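Local coordinates for protein N-alpha-acetyltransferase 35, NatC auxiliary subunit (Saccharomyces cerevisiae, PDB 6YGA) that serves as the auxiliary subunit of the NatC N-terminal acetyltransferase, the complex that acetylates the N-terminal methionine of the L-A virus Gag protein, at residues Y240-S245 with P344-R349; L312-E317 with L355-Y360; L553-Q558 with K683-N688. All coordinates share one frame; numbering follows the deposited sequence.

Contact 1 of 3, residues Y240-S245 with P344-R349; sequences YSTKTS and PLFFIR
Tyr240 and Arg349 make the tight half of this contact by lying flat against each other, ring and guanidinium planes only 8° apart and their side chains running in opposite directions. The aliphatic part of the arginine does much of the touching: CD of Arg349 sits over the middle of the tyrosine ring, 3.6 Å from its centroid, as a CH-pi contact. Beyond it, the guanidinium is displaced toward the CB end of Tyr240, which makes the cation-pi interaction off-centre, with CZ of Arg349 4.4 Å from the ring centroid. The extended chain from CG to NE keeps this whole length against one ring face. A nearly straight bond from NE of Arg349 to Phe346 O (3.0 Å), in the guanidinium plane, fixes the rotation of the group, while the hydroxyl of Tyr240 is held by the backbone N of Asp350. Phe346 fills in from the side, its CD1 4.0 Å from CD1 of Tyr240 at the edge of the tyrosine ring.

The other half is looser. Thr242 reaches the edge of the Phe346 ring through CG2 alone, crossing it at about a right angle, and a water accepts from NH1 of Arg349 (3.3 Å) while donating weakly to Tyr240 O. Ser241 turns away; its OG takes the backbone N-H of Lys243 in an ST turn that leads the chain on to helix 245-260. The arrangement is a stacked arginine-tyrosine cation-pi pair, built where the loop after helix 235-238 meets the C-terminal end of helix 337-347.

Contact 2 of 3, residues L312-E317 with L355-Y360; sequences LVDKAE and LGKFSY
Lys357 runs out straight through chi3 and then folds at chi4 (59°), and this last bend carries its ammonium group to Asp314. The aspartate meets it with CG trans to the backbone N (chi1 -176°), a setting that swings the carboxylate across the lysine at about a right angle. NZ of Lys357 consequently faces two oxygens of one residue: it donates to the backbone O of Asp314 at 3.1 Å, on a lone pair in the carbonyl plane, and forms a salt bridge with OD1 of Asp314 at 3.2 Å. A third, weak bond runs from NZ back to Leu355 O (3.3 Å). Leu355 and Gly356 both have positive phi, and the tight turn they make presents that carbonyl to the lysine two residues on.

Next to this polar group Leu355 packs on the buried Val313, against both its carbonyl and its side chain. Leu355 points into the 3-10 turn 313-315, with CD1 3.4 Å from Val313 O and CD2 3.9 Å from CG1 of Val313; the two side chains meet at a slant. Phe347 of helix 337-347 packs against both residues, and Phe325 of helix 319-328 also touches Val313.

Lys315 O is taken by Arg665, which ties the turn to a more distant part of the chain. OD1 of Asp314 also has a long, weak ion pair with Arg349. Negative charge placed between two cations, and an ammonium group shared among three oxygens, would probably keep both Asp314 and Lys357 ionised.

Contact 3 of 3, residues L553-Q558 with K683-N688; sequences LIEVFQ and KALSVN. With EDO (1,2-ethanediol), chain C.
Segments 553-558 and 683-688 run nearly parallel, their axes 11.2 Å apart at closest approach and inclined by 18°, with Ile554 and Leu685 nearest in the backbone. Both belong to long helices, 511-564 and 668-701, of the helical bundle in the region assigned to NAA35-like TPR repeats, with strand 724-729 as a neighbour; Val637 of helix 619-653 lies against Ile554 and Ser686 and so touches both partners.

At this wide spacing Leu685 reaches across to two residues of the other helix. Its CD1 meets CG2 of Ile554 at 4.2 Å, while CD2 rests against the carboxylate of Glu555, 3.7 Å from OE1. The Glu555 chain, bent at chi2 (-86°), brings this group across the leucine at about a right angle, and the buried OE1 takes a hydrogen bond from Gln725 of strand 724-729. Ile724 of the same strand covers Leu685 and Asn688.

One turn further along, Gln558 and Asn688 face each other with amide planes 71° apart. A water links them, donating to Leu685 O (2.8 Å) and accepting from ND2 of Asn688 (3.0 Å); its bond to OE1 of Gln558 is modelled so short that the exact length is doubtful. ND2 of Asn688 also donates to Gln725 O, so the buried amide nitrogen has two acceptors.

Away from this interface, Lys683 stretches fully extended to a 1,2-ethanediol, probably from the crystallisation liquor, that also binds Asp645 and Lys679: NZ of Lys683 donates to O2 of the diol at 3.0 Å.

From the N terminus, the chain first reaches 240-245, whose partner 344-349 closes a loop of 98 intervening residues. Within that loop lies 312-317, but its partner 355-360 comes after 344-349, so contacts 1 and 2 cross. Their centres are 10 Å apart, and they are joined by Phe347 O and Leu355 N at 2.9 Å, a probable hydrogen bond. Together they gather the loops around helix 337-347. Contact 3 follows in series, closing 124 residues between helices 511-564 and 668-701. It lies on the opposite side of the chain's centre from contact 1, with centres about 43 Å apart, and ties together the C-terminal helical bundle.

Contact 1 of 3, residues Y240-S245 with P344-R349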
loop_
_atom_site.group_PDB
_atom_site.type_symbol
_atom_site.label_atom_id
_atom_site.label_comp_id
_atom_site.label_asym_id
_atom_site.label_seq_id
_atom_site.Cartn_x
_atom_site.Cartn_y
_atom_site.Cartn_z
ATOM N N TYR B 240 15.679 -17.843 15.001
ATOM C CA TYR B 240 15.443 -18.313 13.633
ATOM C C TYR B 240 14.896 -19.737 13.634
ATOM O O TYR B 240 15.261 -20.569 12.800
ATOM C CB TYR B 240 16.708 -18.197 12.779
ATOM C CG TYR B 240 17.196 -16.771 12.656
ATOM C CD1 TYR B 240 16.476 -15.836 11.922
ATOM C CD2 TYR B 240 18.361 -16.353 13.286
ATOM C CE1 TYR B 240 16.907 -14.525 11.814
ATOM C CE2 TYR B 240 18.801 -15.044 13.181
ATOM C CZ TYR B 240 18.070 -14.135 12.444
ATOM O OH TYR B 240 18.503 -12.833 12.337
ATOM N N SER B 241 14.009 -20.011 14.585
ATOM C CA SER B 241 13.418 -21.333 14.713
ATOM C C SER B 241 12.474 -21.613 13.551
ATOM O O SER B 241 11.710 -20.743 13.123
ATOM C CB SER B 241 12.667 -21.442 16.041
ATOM O OG SER B 241 11.964 -22.666 16.137
ATOM N N THR B 242 12.542 -22.834 13.032
ATOM C CA THR B 242 11.634 -23.289 11.990
ATOM C C THR B 242 10.552 -24.214 12.527
ATOM O O THR B 242 9.769 -24.750 11.738
ATOM C CB THR B 242 12.412 -23.999 10.877
ATOM O OG1 THR B 242 13.117 -25.120 11.422
ATOM C CG2 THR B 242 13.404 -23.043 10.229
ATOM N N LYS B 243 10.490 -24.412 13.842
ATOM C CA LYS B 243 9.519 -25.332 14.417
ATOM C C LYS B 243 8.110 -24.762 14.307
ATOM O O LYS B 243 7.897 -23.551 14.411
ATOM C CB LYS B 243 9.869 -25.627 15.875
ATOM C CG LYS B 243 11.247 -26.239 16.051
ATOM C CD LYS B 243 11.643 -26.311 17.514
ATOM C CE LYS B 243 13.076 -26.799 17.659
ATOM N NZ LYS B 243 13.535 -26.804 19.074
ATOM N N THR B 244 7.144 -25.648 14.085
ATOM C CA THR B 244 5.765 -25.249 13.842
ATOM C C THR B 244 4.822 -25.679 14.957
ATOM O O THR B 244 3.603 -25.661 14.759
ATOM C CB THR B 244 5.278 -25.816 12.507
ATOM O OG1 THR B 244 5.418 -27.242 12.515
ATOM C CG2 THR B 244 6.088 -25.240 11.358
ATOM N N SER B 245 5.350 -26.054 16.126
ATOM C CA SER B 245 4.503 -26.585 17.190
ATOM C C SER B 245 3.521 -25.534 17.697
ATOM O O SER B 245 2.306 -25.757 17.704
ATOM C CB SER B 245 5.371 -27.115 18.334
ATOM O OG SER B 245 6.179 -28.195 17.898
ATOM N N PRO B 344 11.735 -10.955 5.004
ATOM C CA PRO B 344 13.063 -10.356 4.781
ATOM C C PRO B 344 13.967 -10.423 6.000
ATOM O O PRO B 344 15.183 -10.589 5.844
ATOM C CB PRO B 344 12.734 -8.908 4.385
ATOM C CG PRO B 344 11.336 -8.965 3.882
ATOM C CD PRO B 344 10.669 -9.964 4.775
ATOM N N LEU B 345 13.413 -10.313 7.210
ATOM C CA LEU B 345 14.239 -10.423 8.410
ATOM C C LEU B 345 14.696 -11.856 8.646
ATOM O O LEU B 345 15.815 -12.079 9.124
ATOM C CB LEU B 345 13.469 -9.904 9.624
ATOM C CG LEU B 345 13.047 -8.440 9.517
ATOM C CD1 LEU B 345 12.171 -8.035 10.694
ATOM C CD2 LEU B 345 14.282 -7.562 9.428
ATOM N N PHE B 346 13.847 -12.831 8.320
ATOM C CA PHE B 346 14.217 -14.237 8.405
ATOM C C PHE B 346 15.166 -14.639 7.283
ATOM O O PHE B 346 16.018 -15.514 7.476
ATOM C CB PHE B 346 12.951 -15.097 8.368
ATOM C CG PHE B 346 13.195 -16.564 8.574
ATOM C CD1 PHE B 346 13.265 -17.091 9.851
ATOM C CD2 PHE B 346 13.330 -17.419 7.493
ATOM C CE1 PHE B 346 13.482 -18.438 10.050
ATOM C CE2 PHE B 346 13.546 -18.770 7.684
ATOM C CZ PHE B 346 13.623 -19.280 8.967
ATOM N N PHE B 347 15.037 -14.007 6.117
ATOM C CA PHE B 347 15.860 -14.348 4.961
ATOM C C PHE B 347 17.225 -13.670 5.032
ATOM O O PHE B 347 18.249 -14.301 4.747
ATOM C CB PHE B 347 15.119 -13.957 3.680
ATOM C CG PHE B 347 15.742 -14.481 2.421
ATOM C CD1 PHE B 347 15.724 -15.836 2.132
ATOM C CD2 PHE B 347 16.316 -13.613 1.506
ATOM C CE1 PHE B 347 16.291 -16.317 0.963
ATOM C CE2 PHE B 347 16.881 -14.089 0.338
ATOM C CZ PHE B 347 16.867 -15.442 0.067
ATOM N N ILE B 348 17.253 -12.396 5.412
ATOM C CA ILE B 348 18.478 -11.615 5.547
ATOM C C ILE B 348 18.688 -11.386 7.036
ATOM O O ILE B 348 17.951 -10.611 7.660
ATOM C CB ILE B 348 18.387 -10.290 4.782
ATOM C CG1 ILE B 348 17.988 -10.552 3.328
ATOM C CG2 ILE B 348 19.698 -9.527 4.862
ATOM C CD1 ILE B 348 17.763 -9.298 2.517
ATOM N N ARG B 349 19.697 -12.042 7.606
ATOM C CA ARG B 349 19.780 -12.236 9.045
ATOM C C ARG B 349 20.786 -11.282 9.695
ATOM O O ARG B 349 21.388 -10.423 9.047
ATOM C CB ARG B 349 20.116 -13.696 9.346
ATOM C CG ARG B 349 19.032 -14.655 8.888
ATOM C CD ARG B 349 19.281 -16.076 9.349
ATOM N NE ARG B 349 18.157 -16.932 8.989
ATOM C CZ ARG B 349 18.097 -18.239 9.220
ATOM N NH1 ARG B 349 19.104 -18.865 9.817
ATOM N NH2 ARG B 349 17.023 -18.924 8.852
HETATM O O HOH W 1 17.660 -21.656 10.688
#

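Contact 2 of 3, residues L312-E317 with L355-Y360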
loop_
_atom_site.group_PDB
_atom_site.type_symbol
_atom_site.label_atom_id
_atom_site.label_comp_id
_atom_site.label_asym_id
_atom_site.label_seq_id
_atom_site.Cartn_x
_atom_site.Cartn_y
_atom_site.Cartn_z
ATOM N N LEU B 312 9.470 -21.989 5.402
ATOM C CA LEU B 312 9.831 -23.009 4.421
ATOM C C LEU B 312 11.082 -22.629 3.643
ATOM O O LEU B 312 11.800 -23.513 3.159
ATOM C CB LEU B 312 8.676 -23.253 3.449
ATOM C CG LEU B 312 7.392 -23.884 3.992
ATOM C CD1 LEU B 312 6.316 -23.939 2.913
ATOM C CD2 LEU B 312 7.672 -25.272 4.545
ATOM N N VAL B 313 11.358 -21.330 3.508
ATOM C CA VAL B 313 12.498 -20.895 2.713
ATOM C C VAL B 313 13.815 -21.322 3.347
ATOM O O VAL B 313 14.847 -21.345 2.666
ATOM C CB VAL B 313 12.458 -19.371 2.505
ATOM C CG1 VAL B 313 12.890 -18.647 3.771
ATOM C CG2 VAL B 313 13.324 -18.970 1.320
ATOM N N ASP B 314 13.806 -21.677 4.634
ATOM C CA ASP B 314 15.025 -22.150 5.279
ATOM C C ASP B 314 15.488 -23.480 4.695
ATOM O O ASP B 314 16.679 -23.806 4.762
ATOM C CB ASP B 314 14.802 -22.264 6.788
ATOM C CG ASP B 314 16.054 -22.664 7.537
ATOM O OD1 ASP B 314 17.038 -21.894 7.513
ATOM O OD2 ASP B 314 16.053 -23.749 8.155
ATOM N N LYS B 315 14.575 -24.247 4.101
ATOM C CA LYS B 315 14.893 -25.548 3.525
ATOM C C LYS B 315 15.492 -25.458 2.128
ATOM O O LYS B 315 15.762 -26.501 1.522
ATOM C CB LYS B 315 13.634 -26.417 3.482
ATOM C CG LYS B 315 13.093 -26.799 4.847
ATOM C CD LYS B 315 11.588 -27.009 4.801
ATOM C CE LYS B 315 11.188 -27.970 3.695
ATOM N NZ LYS B 315 9.708 -28.077 3.580
ATOM N N ALA B 316 15.697 -24.254 1.604
ATOM C CA ALA B 316 16.200 -24.106 0.247
ATOM C C ALA B 316 17.648 -24.565 0.154
ATOM O O ALA B 316 18.466 -24.290 1.036
ATOM C CB ALA B 316 16.079 -22.654 -0.210
ATOM N N GLU B 317 17.959 -25.279 -0.926
ATOM C CA GLU B 317 19.300 -25.785 -1.170
ATOM C C GLU B 317 19.955 -25.164 -2.395
ATOM O O GLU B 317 21.064 -25.570 -2.758
ATOM C CB GLU B 317 19.270 -27.312 -1.318
ATOM C CG GLU B 317 19.176 -28.076 -0.001
ATOM C CD GLU B 317 20.359 -27.816 0.917
ATOM O OE1 GLU B 317 20.157 -27.234 2.004
ATOM O OE2 GLU B 317 21.494 -28.190 0.550
ATOM N N LEU B 355 20.029 -16.532 5.136
ATOM C CA LEU B 355 19.565 -17.775 5.751
ATOM C C LEU B 355 20.628 -18.435 6.622
ATOM O O LEU B 355 20.560 -19.640 6.879
ATOM C CB LEU B 355 19.072 -18.766 4.689
ATOM C CG LEU B 355 17.874 -18.302 3.865
ATOM C CD1 LEU B 355 17.569 -19.299 2.759
ATOM C CD2 LEU B 355 16.671 -18.115 4.774
ATOM N N GLY B 356 21.617 -17.668 7.081
ATOM C CA GLY B 356 22.723 -18.224 7.834
ATOM C C GLY B 356 23.606 -19.176 7.066
ATOM O O GLY B 356 24.400 -19.893 7.681
ATOM N N LYS B 357 23.499 -19.209 5.741
ATOM C CA LYS B 357 24.240 -20.156 4.918
ATOM C C LYS B 357 25.310 -19.490 4.068
ATOM O O LYS B 357 26.441 -19.982 4.005
ATOM C CB LYS B 357 23.272 -20.936 4.013
ATOM C CG LYS B 357 22.210 -21.728 4.763
ATOM C CD LYS B 357 21.249 -22.419 3.797
ATOM C CE LYS B 357 20.221 -23.270 4.530
ATOM N NZ LYS B 357 19.412 -22.452 5.473
ATOM N N PHE B 358 24.977 -18.387 3.401
ATOM C CA PHE B 358 25.886 -17.712 2.492
ATOM C C PHE B 358 26.002 -16.242 2.862
ATOM O O PHE B 358 25.123 -15.664 3.505
ATOM C CB PHE B 358 25.414 -17.817 1.039
ATOM C CG PHE B 358 24.695 -19.093 0.721
ATOM C CD1 PHE B 358 25.397 -20.220 0.329
ATOM C CD2 PHE B 358 23.312 -19.161 0.794
ATOM C CE1 PHE B 358 24.735 -21.393 0.025
ATOM C CE2 PHE B 358 22.646 -20.329 0.492
ATOM C CZ PHE B 358 23.357 -21.447 0.105
ATOM N N SER B 359 27.105 -15.639 2.432
ATOM C CA SER B 359 27.253 -14.198 2.499
ATOM C C SER B 359 26.470 -13.558 1.353
ATOM O O SER B 359 25.876 -14.243 0.514
ATOM C CB SER B 359 28.733 -13.820 2.463
ATOM O OG SER B 359 29.325 -14.181 1.228
ATOM N N TYR B 360 26.461 -12.224 1.307
ATOM C CA TYR B 360 25.680 -11.550 0.274
ATOM C C TYR B 360 26.267 -11.801 -1.110
ATOM O O TYR B 360 25.528 -12.063 -2.067
ATOM C CB TYR B 360 25.594 -10.048 0.550
ATOM C CG TYR B 360 24.827 -9.675 1.804
ATOM C CD1 TYR B 360 24.126 -10.632 2.528
ATOM C CD2 TYR B 360 24.803 -8.363 2.261
ATOM C CE1 TYR B 360 23.431 -10.296 3.674
ATOM C CE2 TYR B 360 24.109 -8.018 3.406
ATOM C CZ TYR B 360 23.425 -8.989 4.109
ATOM O OH TYR B 360 22.734 -8.651 5.248
#

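Contact 3 of 3, residues L553-Q558 with K683-N688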
loop_
_atom_site.group_PDB
_atom_site.type_symbol
_atom_site.label_atom_id
_atom_site.label_comp_id
_atom_site.label_asym_id
_atom_site.label_seq_id
_atom_site.Cartn_x
_atom_site.Cartn_y
_atom_site.Cartn_z
ATOM N N LEU B 553 0.228 -11.587 -27.458
ATOM C CA LEU B 553 -0.192 -11.547 -28.854
ATOM C C LEU B 553 -1.684 -11.818 -28.974
ATOM O O LEU B 553 -2.391 -11.142 -29.729
ATOM C CB LEU B 553 0.611 -12.556 -29.672
ATOM C CG LEU B 553 0.533 -12.445 -31.195
ATOM C CD1 LEU B 553 0.765 -11.008 -31.630
ATOM C CD2 LEU B 553 1.555 -13.370 -31.847
ATOM N N ILE B 554 -2.180 -12.808 -28.230
ATOM C CA ILE B 554 -3.609 -13.101 -28.233
ATOM C C ILE B 554 -4.405 -11.866 -27.833
ATOM O O ILE B 554 -5.439 -11.554 -28.434
ATOM C CB ILE B 554 -3.902 -14.297 -27.312
ATOM C CG1 ILE B 554 -3.420 -15.588 -27.976
ATOM C CG2 ILE B 554 -5.384 -14.367 -26.960
ATOM C CD1 ILE B 554 -3.392 -16.774 -27.056
ATOM N N GLU B 555 -3.920 -11.129 -26.831
ATOM C CA GLU B 555 -4.588 -9.896 -26.428
ATOM C C GLU B 555 -4.520 -8.841 -27.528
ATOM O O GLU B 555 -5.505 -8.137 -27.781
ATOM C CB GLU B 555 -3.964 -9.372 -25.136
ATOM C CG GLU B 555 -4.137 -10.297 -23.935
ATOM C CD GLU B 555 -5.454 -10.081 -23.204
ATOM O OE1 GLU B 555 -6.439 -9.642 -23.838
ATOM O OE2 GLU B 555 -5.500 -10.342 -21.986
ATOM N N VAL B 556 -3.369 -8.722 -28.196
ATOM C CA VAL B 556 -3.218 -7.742 -29.271
ATOM C C VAL B 556 -4.178 -8.050 -30.418
ATOM O O VAL B 556 -4.849 -7.155 -30.945
ATOM C CB VAL B 556 -1.754 -7.690 -29.747
ATOM C CG1 VAL B 556 -1.627 -6.890 -31.038
ATOM C CG2 VAL B 556 -0.865 -7.088 -28.664
ATOM N N PHE B 557 -4.266 -9.323 -30.814
ATOM C CA PHE B 557 -5.221 -9.703 -31.854
ATOM C C PHE B 557 -6.654 -9.391 -31.434
ATOM O O PHE B 557 -7.448 -8.886 -32.236
ATOM C CB PHE B 557 -5.079 -11.187 -32.190
ATOM C CG PHE B 557 -4.086 -11.472 -33.278
ATOM C CD1 PHE B 557 -4.370 -11.146 -34.594
ATOM C CD2 PHE B 557 -2.876 -12.077 -32.988
ATOM C CE1 PHE B 557 -3.460 -11.412 -35.601
ATOM C CE2 PHE B 557 -1.962 -12.346 -33.990
ATOM C CZ PHE B 557 -2.255 -12.012 -35.298
ATOM N N GLN B 558 -7.002 -9.687 -30.180
ATOM C CA GLN B 558 -8.345 -9.399 -29.689
ATOM C C GLN B 558 -8.655 -7.910 -29.788
ATOM O O GLN B 558 -9.743 -7.518 -30.225
ATOM C CB GLN B 558 -8.483 -9.882 -28.246
ATOM C CG GLN B 558 -9.875 -9.731 -27.672
ATOM C CD GLN B 558 -10.876 -10.643 -28.347
ATOM O OE1 GLN B 558 -11.090 -11.776 -27.914
ATOM N NE2 GLN B 558 -11.497 -10.154 -29.416
ATOM N N LYS B 683 -8.194 -20.261 -21.542
ATOM C CA LYS B 683 -9.457 -20.765 -22.076
ATOM C C LYS B 683 -10.494 -19.653 -22.191
ATOM O O LYS B 683 -11.246 -19.595 -23.171
ATOM C CB LYS B 683 -9.988 -21.897 -21.196
ATOM C CG LYS B 683 -9.096 -23.123 -21.135
ATOM C CD LYS B 683 -9.665 -24.159 -20.176
ATOM C CE LYS B 683 -8.833 -25.429 -20.167
ATOM N NZ LYS B 683 -9.352 -26.405 -19.171
ATOM N N ALA B 684 -10.549 -18.757 -21.200
ATOM C CA ALA B 684 -11.540 -17.686 -21.226
ATOM C C ALA B 684 -11.292 -16.717 -22.374
ATOM O O ALA B 684 -12.246 -16.159 -22.930
ATOM C CB ALA B 684 -11.545 -16.940 -19.893
ATOM N N LEU B 685 -10.027 -16.502 -22.738
ATOM C CA LEU B 685 -9.714 -15.627 -23.862
ATOM C C LEU B 685 -10.283 -16.179 -25.164
ATOM O O LEU B 685 -10.827 -15.427 -25.981
ATOM C CB LEU B 685 -8.200 -15.443 -23.974
ATOM C CG LEU B 685 -7.505 -14.582 -22.918
ATOM C CD1 LEU B 685 -6.022 -14.903 -22.881
ATOM C CD2 LEU B 685 -7.718 -13.105 -23.209
ATOM N N SER B 686 -10.169 -17.493 -25.370
ATOM C CA SER B 686 -10.707 -18.111 -26.578
ATOM C C SER B 686 -12.232 -18.043 -26.597
ATOM O O SER B 686 -12.832 -17.665 -27.610
ATOM C CB SER B 686 -10.226 -19.560 -26.680
ATOM O OG SER B 686 -10.678 -20.175 -27.873
ATOM N N VAL B 687 -12.873 -18.407 -25.484
ATOM C CA VAL B 687 -14.332 -18.350 -25.408
ATOM C C VAL B 687 -14.825 -16.932 -25.669
ATOM O O VAL B 687 -15.818 -16.723 -26.377
ATOM C CB VAL B 687 -14.812 -18.875 -24.042
ATOM C CG1 VAL B 687 -16.304 -18.622 -23.849
ATOM C CG2 VAL B 687 -14.495 -20.358 -23.910
ATOM N N ASN B 688 -14.130 -15.935 -25.119
ATOM C CA ASN B 688 -14.575 -14.556 -25.284
ATOM C C ASN B 688 -14.417 -14.088 -26.724
ATOM O O ASN B 688 -15.237 -13.308 -27.220
ATOM C CB ASN B 688 -13.807 -13.642 -24.330
ATOM C CG ASN B 688 -14.131 -12.181 -24.540
ATOM O OD1 ASN B 688 -15.218 -11.716 -24.188
ATOM N ND2 ASN B 688 -13.182 -11.443 -25.107
HETATM C C1 EDO C . -6.541 -29.009 -20.238
HETATM O O1 EDO C . -5.397 -29.425 -19.484
HETATM C C2 EDO C . -7.807 -29.549 -19.585
HETATM O O2 EDO C . -7.981 -28.958 -18.292
HETATM O O HOH W 2 -10.529 -12.625 -25.721
#